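Local coordinates for protein fimbrin (Schizosaccharomyces pombe, PDB 1RT8) that binds and crosslinks actin filaments, associates with actin structures that develop and maintain cell polarity, and plays roles in cytokinesis, mating and spore formation, at residues L232-Y237 with N260-L265; Q224-A229 with L252-H257. All coordinates share one frame; numbering follows the deposited sequence.

Contact 1. Residues L232-Y237 with N260-L265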
ATOM      1  N   LEU A 232      16.139  11.952  23.105  1.00 46.40           N
ATOM      2  CA  LEU A 232      14.985  11.058  23.087  1.00 45.74           C
ATOM      3  C   LEU A 232      15.262   9.902  22.126  1.00 44.87           C
ATOM      4  O   LEU A 232      14.396   9.062  21.880  1.00 43.24           O
ATOM      5  CB  LEU A 232      13.739  11.818  22.624  1.00 46.73           C
ATOM      6  CG  LEU A 232      13.522  13.223  23.198  1.00 48.04           C
ATOM      7  CD1 LEU A 232      12.301  13.855  22.547  1.00 47.51           C
ATOM      8  CD2 LEU A 232      13.351  13.152  24.711  1.00 49.02           C
ATOM      9  N   ASP A 233      16.485   9.872  21.601  1.00 44.26           N
ATOM     10  CA  ASP A 233      16.908   8.860  20.643  1.00 43.86           C
ATOM     11  C   ASP A 233      16.071   8.987  19.366  1.00 44.41           C
ATOM     12  O   ASP A 233      15.742   7.987  18.719  1.00 43.55           O
ATOM     13  CB  ASP A 233      16.758   7.458  21.241  1.00 44.74           C
ATOM     14  CG  ASP A 233      17.315   6.374  20.332  1.00 46.80           C
ATOM     15  OD1 ASP A 233      18.448   6.542  19.831  1.00 47.62           O
ATOM     16  OD2 ASP A 233      16.624   5.354  20.124  1.00 47.20           O
ATOM     17  N   CYS A 234      15.730  10.225  19.007  1.00 42.84           N
ATOM     18  CA  CYS A 234      14.932  10.477  17.809  1.00 42.40           C
ATOM     19  C   CYS A 234      15.651  11.299  16.744  1.00 41.66           C
ATOM     20  O   CYS A 234      15.002  11.954  15.922  1.00 40.20           O
ATOM     21  CB  CYS A 234      13.624  11.176  18.169  1.00 43.97           C
ATOM     22  SG  CYS A 234      12.423  10.143  19.016  1.00 47.57           S
ATOM     23  N   ARG A 235      16.980  11.290  16.756  1.00 40.16           N
ATOM     24  CA  ARG A 235      17.713  12.025  15.734  1.00 39.66           C
ATOM     25  C   ARG A 235      17.876  11.097  14.540  1.00 40.00           C
ATOM     26  O   ARG A 235      18.975  10.624  14.241  1.00 40.13           O
ATOM     27  CB  ARG A 235      19.085  12.483  16.230  1.00 38.23           C
ATOM     28  CG  ARG A 235      19.879  13.198  15.143  1.00 38.83           C
ATOM     29  CD  ARG A 235      21.057  13.989  15.681  1.00 38.59           C
ATOM     30  NE  ARG A 235      21.701  14.748  14.611  1.00 40.10           N
ATOM     31  CZ  ARG A 235      22.468  15.815  14.808  1.00 39.79           C
ATOM     32  NH1 ARG A 235      22.692  16.258  16.041  1.00 37.25           N
ATOM     33  NH2 ARG A 235      23.009  16.444  13.771  1.00 39.37           N
ATOM     34  N   LYS A 236      16.764  10.846  13.860  1.00 39.03           N
ATOM     35  CA  LYS A 236      16.744   9.956  12.706  1.00 39.68           C
ATOM     36  C   LYS A 236      16.251  10.656  11.438  1.00 40.10           C
ATOM     37  O   LYS A 236      15.340  11.489  11.493  1.00 39.70           O
ATOM     38  CB  LYS A 236      15.832   8.760  12.999  1.00 40.78           C
ATOM     39  CG  LYS A 236      16.176   7.968  14.258  1.00 40.21           C
ATOM     40  CD  LYS A 236      17.481   7.211  14.091  1.00 40.41           C
ATOM     41  CE  LYS A 236      17.694   6.211  15.218  1.00 41.89           C
ATOM     42  NZ  LYS A 236      18.893   5.363  14.959  1.00 40.05           N
ATOM     43  N   TYR A 237      16.864  10.303  10.309  1.00 37.98           N
ATOM     44  CA  TYR A 237      16.517  10.833   8.985  1.00 38.81           C
ATOM     45  C   TYR A 237      16.871  12.284   8.667  1.00 38.21           C
ATOM     46  O   TYR A 237      17.411  12.577   7.596  1.00 37.36           O
ATOM     47  CB  TYR A 237      15.019  10.670   8.707  1.00 36.86           C
ATOM     48  CG  TYR A 237      14.493   9.261   8.782  1.00 38.53           C
ATOM     49  CD1 TYR A 237      13.981   8.752   9.973  1.00 40.03           C
ATOM     50  CD2 TYR A 237      14.487   8.438   7.656  1.00 40.10           C
ATOM     51  CE1 TYR A 237      13.470   7.450  10.041  1.00 42.19           C
ATOM     52  CE2 TYR A 237      13.982   7.139   7.712  1.00 40.78           C
ATOM     53  CZ  TYR A 237      13.475   6.652   8.905  1.00 41.68           C
ATOM     54  OH  TYR A 237      12.977   5.366   8.970  1.00 43.60           O
ATOM     55  N   ASN A 260       6.274   7.715  17.025  1.00 35.65           N
ATOM     56  CA  ASN A 260       6.242   6.311  17.425  1.00 37.78           C
ATOM     57  C   ASN A 260       6.855   6.064  18.793  1.00 40.20           C
ATOM     58  O   ASN A 260       6.427   5.166  19.516  1.00 39.74           O
ATOM     59  CB  ASN A 260       6.965   5.421  16.405  1.00 37.28           C
ATOM     60  CG  ASN A 260       6.279   5.405  15.061  1.00 39.15           C
ATOM     61  OD1 ASN A 260       5.070   5.615  14.973  1.00 39.90           O
ATOM     62  ND2 ASN A 260       7.041   5.136  14.005  1.00 38.20           N
ATOM     63  N   THR A 261       7.853   6.861  19.153  1.00 41.05           N
ATOM     64  CA  THR A 261       8.514   6.666  20.430  1.00 43.07           C
ATOM     65  C   THR A 261       8.057   7.610  21.537  1.00 44.10           C
ATOM     66  O   THR A 261       8.218   7.302  22.718  1.00 44.78           O
ATOM     67  CB  THR A 261      10.039   6.780  20.265  1.00 42.96           C
ATOM     68  OG1 THR A 261      10.352   7.991  19.569  1.00 44.96           O
ATOM     69  CG2 THR A 261      10.580   5.603  19.470  1.00 42.67           C
ATOM     70  N   HIS A 262       7.466   8.741  21.166  1.00 44.40           N
ATOM     71  CA  HIS A 262       7.025   9.716  22.157  1.00 45.58           C
ATOM     72  C   HIS A 262       5.674  10.370  21.861  1.00 46.66           C
ATOM     73  O   HIS A 262       5.578  11.595  21.775  1.00 46.60           O
ATOM     74  CB  HIS A 262       8.102  10.793  22.311  1.00 45.80           C
ATOM     75  CG  HIS A 262       9.394  10.270  22.859  1.00 47.87           C
ATOM     76  ND1 HIS A 262       9.564   9.955  24.192  1.00 49.77           N
ATOM     77  CD2 HIS A 262      10.565   9.966  22.250  1.00 48.66           C
ATOM     78  CE1 HIS A 262      10.783   9.480  24.379  1.00 48.71           C
ATOM     79  NE2 HIS A 262      11.411   9.476  23.217  1.00 49.27           N
ATOM     80  N   PRO A 263       4.608   9.563  21.724  1.00 46.81           N
ATOM     81  CA  PRO A 263       3.271  10.090  21.437  1.00 48.12           C
ATOM     82  C   PRO A 263       2.908  11.275  22.331  1.00 48.88           C
ATOM     83  O   PRO A 263       2.280  12.235  21.883  1.00 48.56           O
ATOM     84  CB  PRO A 263       2.366   8.885  21.688  1.00 46.72           C
ATOM     85  CG  PRO A 263       3.232   7.742  21.314  1.00 47.46           C
ATOM     86  CD  PRO A 263       4.559   8.106  21.933  1.00 45.95           C
ATOM     87  N   GLY A 264       3.299  11.192  23.599  1.00 51.22           N
ATOM     88  CA  GLY A 264       3.010  12.261  24.540  1.00 54.16           C
ATOM     89  C   GLY A 264       1.529  12.466  24.810  1.00 55.99           C
ATOM     90  O   GLY A 264       1.082  13.589  25.045  1.00 54.92           O
ATOM     91  N   LEU A 265       0.763  11.381  24.771  1.00 58.52           N
ATOM     92  CA  LEU A 265      -0.669  11.452  25.026  1.00 61.17           C
ATOM     93  C   LEU A 265      -0.954  10.709  26.329  1.00 64.55           C
ATOM     94  O   LEU A 265      -0.411   9.625  26.568  1.00 65.32           O
ATOM     95  CB  LEU A 265      -1.446  10.820  23.868  1.00 60.40           C
ATOM     96  CG  LEU A 265      -1.241  11.434  22.476  1.00 59.02           C
ATOM     97  CD1 LEU A 265      -1.836  10.510  21.434  1.00 58.73           C
ATOM     98  CD2 LEU A 265      -1.881  12.814  22.397  1.00 58.03           C
TER

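Contact 2. Residues Q224-A229 with L252-H257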
ATOM      1  N   GLN A 224      20.985  22.348  16.876  1.00 35.77           N
ATOM      2  CA  GLN A 224      20.642  22.281  18.286  1.00 34.46           C
ATOM      3  C   GLN A 224      19.358  21.493  18.468  1.00 33.96           C
ATOM      4  O   GLN A 224      19.213  20.758  19.441  1.00 33.94           O
ATOM      5  CB  GLN A 224      20.480  23.695  18.870  1.00 36.13           C
ATOM      6  CG  GLN A 224      21.804  24.389  19.167  1.00 37.99           C
ATOM      7  CD  GLN A 224      21.667  25.884  19.447  1.00 39.51           C
ATOM      8  OE1 GLN A 224      20.638  26.352  19.935  1.00 40.16           O
ATOM      9  NE2 GLN A 224      22.723  26.633  19.153  1.00 41.42           N
ATOM     10  N   VAL A 225      18.427  21.644  17.528  1.00 33.45           N
ATOM     11  CA  VAL A 225      17.156  20.928  17.600  1.00 32.82           C
ATOM     12  C   VAL A 225      17.388  19.432  17.481  1.00 34.38           C
ATOM     13  O   VAL A 225      16.759  18.637  18.189  1.00 34.01           O
ATOM     14  CB  VAL A 225      16.183  21.345  16.458  1.00 34.11           C
ATOM     15  CG1 VAL A 225      15.092  20.274  16.271  1.00 31.77           C
ATOM     16  CG2 VAL A 225      15.538  22.689  16.785  1.00 32.13           C
ATOM     17  N   LEU A 226      18.279  19.051  16.571  1.00 33.64           N
ATOM     18  CA  LEU A 226      18.570  17.645  16.355  1.00 36.13           C
ATOM     19  C   LEU A 226      19.368  17.064  17.512  1.00 38.32           C
ATOM     20  O   LEU A 226      19.328  15.856  17.746  1.00 38.79           O
ATOM     21  CB  LEU A 226      19.307  17.450  15.027  1.00 33.11           C
ATOM     22  CG  LEU A 226      18.437  17.743  13.799  1.00 30.69           C
ATOM     23  CD1 LEU A 226      19.259  17.587  12.520  1.00 28.00           C
ATOM     24  CD2 LEU A 226      17.242  16.808  13.789  1.00 27.89           C
ATOM     25  N   GLN A 227      20.091  17.919  18.237  1.00 40.31           N
ATOM     26  CA  GLN A 227      20.850  17.447  19.390  1.00 41.88           C
ATOM     27  C   GLN A 227      19.827  17.176  20.487  1.00 41.43           C
ATOM     28  O   GLN A 227      19.987  16.251  21.280  1.00 42.56           O
ATOM     29  CB  GLN A 227      21.876  18.488  19.854  1.00 42.64           C
ATOM     30  CG  GLN A 227      22.925  18.842  18.810  1.00 44.13           C
ATOM     31  CD  GLN A 227      24.174  19.465  19.417  1.00 46.07           C
ATOM     32  OE1 GLN A 227      24.097  20.233  20.373  1.00 48.33           O
ATOM     33  NE2 GLN A 227      25.329  19.142  18.852  1.00 47.11           N
ATOM     34  N   ASN A 228      18.768  17.985  20.524  1.00 40.83           N
ATOM     35  CA  ASN A 228      17.700  17.789  21.504  1.00 40.55           C
ATOM     36  C   ASN A 228      16.919  16.536  21.132  1.00 41.46           C
ATOM     37  O   ASN A 228      16.232  15.944  21.970  1.00 41.94           O
ATOM     38  CB  ASN A 228      16.730  18.978  21.529  1.00 40.45           C
ATOM     39  CG  ASN A 228      17.146  20.056  22.513  1.00 40.06           C
ATOM     40  OD1 ASN A 228      17.654  19.761  23.601  1.00 38.78           O
ATOM     41  ND2 ASN A 228      16.911  21.312  22.147  1.00 37.46           N
ATOM     42  N   ALA A 229      17.020  16.146  19.865  1.00 40.96           N
ATOM     43  CA  ALA A 229      16.330  14.960  19.374  1.00 41.81           C
ATOM     44  C   ALA A 229      17.039  13.703  19.871  1.00 42.14           C
ATOM     45  O   ALA A 229      16.392  12.709  20.194  1.00 41.18           O
ATOM     46  CB  ALA A 229      16.286  14.974  17.843  1.00 39.02           C
ATOM     47  N   LEU A 252       9.233  14.447   7.258  1.00 28.90           N
ATOM     48  CA  LEU A 252       8.089  13.607   7.580  1.00 27.82           C
ATOM     49  C   LEU A 252       8.572  12.379   8.357  1.00 28.24           C
ATOM     50  O   LEU A 252       7.995  12.008   9.377  1.00 28.75           O
ATOM     51  CB  LEU A 252       7.382  13.148   6.304  1.00 30.50           C
ATOM     52  CG  LEU A 252       6.212  12.184   6.513  1.00 31.57           C
ATOM     53  CD1 LEU A 252       5.045  12.933   7.145  1.00 33.61           C
ATOM     54  CD2 LEU A 252       5.787  11.581   5.180  1.00 30.73           C
ATOM     55  N   ALA A 253       9.638  11.755   7.873  1.00 27.57           N
ATOM     56  CA  ALA A 253      10.175  10.563   8.520  1.00 30.00           C
ATOM     57  C   ALA A 253      10.596  10.887   9.954  1.00 29.07           C
ATOM     58  O   ALA A 253      10.305  10.130  10.886  1.00 31.60           O
ATOM     59  CB  ALA A 253      11.353  10.017   7.716  1.00 27.04           C
ATOM     60  N   PHE A 254      11.279  12.014  10.117  1.00 29.90           N
ATOM     61  CA  PHE A 254      11.723  12.482  11.425  1.00 29.09           C
ATOM     62  C   PHE A 254      10.514  12.549  12.360  1.00 30.06           C
ATOM     63  O   PHE A 254      10.514  11.941  13.430  1.00 28.56           O
ATOM     64  CB  PHE A 254      12.349  13.873  11.281  1.00 33.24           C
ATOM     65  CG  PHE A 254      12.680  14.541  12.587  1.00 33.49           C
ATOM     66  CD1 PHE A 254      13.786  14.142  13.332  1.00 34.66           C
ATOM     67  CD2 PHE A 254      11.898  15.591  13.059  1.00 34.15           C
ATOM     68  CE1 PHE A 254      14.114  14.786  14.533  1.00 36.18           C
ATOM     69  CE2 PHE A 254      12.213  16.242  14.253  1.00 36.51           C
ATOM     70  CZ  PHE A 254      13.327  15.838  14.992  1.00 36.87           C
ATOM     71  N   VAL A 255       9.480  13.284  11.949  1.00 28.87           N
ATOM     72  CA  VAL A 255       8.270  13.426  12.755  1.00 28.01           C
ATOM     73  C   VAL A 255       7.590  12.083  13.042  1.00 30.29           C
ATOM     74  O   VAL A 255       7.049  11.871  14.125  1.00 30.10           O
ATOM     75  CB  VAL A 255       7.234  14.352  12.070  1.00 26.43           C
ATOM     76  CG1 VAL A 255       5.943  14.385  12.885  1.00 23.21           C
ATOM     77  CG2 VAL A 255       7.807  15.755  11.929  1.00 23.06           C
ATOM     78  N   ALA A 256       7.609  11.185  12.068  1.00 31.12           N
ATOM     79  CA  ALA A 256       6.981   9.882  12.240  1.00 32.93           C
ATOM     80  C   ALA A 256       7.633   9.104  13.380  1.00 32.89           C
ATOM     81  O   ALA A 256       6.948   8.583  14.263  1.00 32.76           O
ATOM     82  CB  ALA A 256       7.062   9.082  10.940  1.00 32.77           C
ATOM     83  N   HIS A 257       8.957   9.033  13.360  1.00 34.15           N
ATOM     84  CA  HIS A 257       9.685   8.305  14.391  1.00 37.05           C
ATOM     85  C   HIS A 257       9.476   8.912  15.782  1.00 38.46           C
ATOM     86  O   HIS A 257       9.347   8.192  16.779  1.00 37.75           O
ATOM     87  CB  HIS A 257      11.175   8.271  14.045  1.00 37.73           C
ATOM     88  CG  HIS A 257      12.001   7.513  15.035  1.00 42.09           C
ATOM     89  ND1 HIS A 257      12.579   8.109  16.136  1.00 43.05           N
ATOM     90  CD2 HIS A 257      12.311   6.198  15.113  1.00 43.29           C
ATOM     91  CE1 HIS A 257      13.209   7.193  16.850  1.00 44.44           C
ATOM     92  NE2 HIS A 257      13.061   6.025  16.252  1.00 44.85           N
TER

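Contact 1. Residues L232-Y237 with N260-L265
His262 and Leu232 join the C-terminal ends of two helices in the second calponin homology domain. Helix 218-230 ends in a Schellman motif, with Asp233 at positive phi. His262 is the first residue to leave the helical path of helix 248-261. Its NE2 donates to Leu232 O at 3.3 Å, with an N-H...O angle of 154°. The acceptor lies nearly in the imidazole plane, and the N-H comes in the carbonyl plane onto a lone pair. This bond helps to fix the turn of the ring. The ring reaches across because CG stands anti to the carbonyl carbon of His262, chi1 -64°. Leu232 CB packs against the same ring atom, 3.4 Å from His262 NE2. Leu232 CD1 lies over one face of the ring, near its rim. Cys234 SG meets the same ring at its edge, 3.7 Å from His262 CD2. With an alanine at His262, Leu232 O would probably lose this donor, and a gap would probably open beside Leu232 and Cys234. Thr261 completes the contact from the last turn of its helix. Its hydroxyl sits between its own N and carbonyl carbon, chi1 51°, where it hydrogen-bonds His257 O. In that position Thr261 OG1 also comes within 3.0 Å of Cys234 SG.

Contact 2. Residues Q224-A229 with L252-H257
The backbone N of Ala229, whose methyl meets Phe254, is shared by two carbonyls of its own helix. It reaches Val225 O at 3.0 Å and Leu226 O at 3.1 Å, and both bonds are weak. The contact itself is apolar and small, burying 109 Å². One ring from helix 248-261 carries it. Phe254 CG is anti to the backbone N, chi1 172°, which sends the ring across to helix 218-230. Ring atoms CE1 and CZ do the touching. Phe254 CE1 lies 4.0 Å from Ala229 CB, which sits at the ring edge, close to the ring plane. Phe254 CZ is also near this methyl. Leu226 approaches differently. Its CB does not point straight at the other helix, but the branch ending in CD2 comes to 3.8 Å from Phe254 CE1, and the two side chains cross at a slant. The three touching residues are all buried, so the ring helps fill the core of this calponin homology domain. Tyr196 of helix 194-203 packs edge-to-face with Phe254. Met243 of helix 240-244 touches Leu226, while helix 162-176 packs on Leu252, Val255 and Ala256.

Contacts 1 and 2 lie side by side, their centres about 7 Å apart, and their segments alternate along the chain. Both use helix 248-261. Contact 2 joins its middle to helix 218-230, and contact 1 joins its end to the loop that follows that helix. Ala229 O of contact 2 probably accepts a hydrogen bond from Cys234 N of contact 1 at 2.8 Å. The loop also packs on the ring of contact 2, with Cys234 O 3.3 Å from Phe254 CE1. Asp233 O lies 3.2 Å from His257 CE1. All four segments fall within the second calponin homology domain, inside the first actin-binding region.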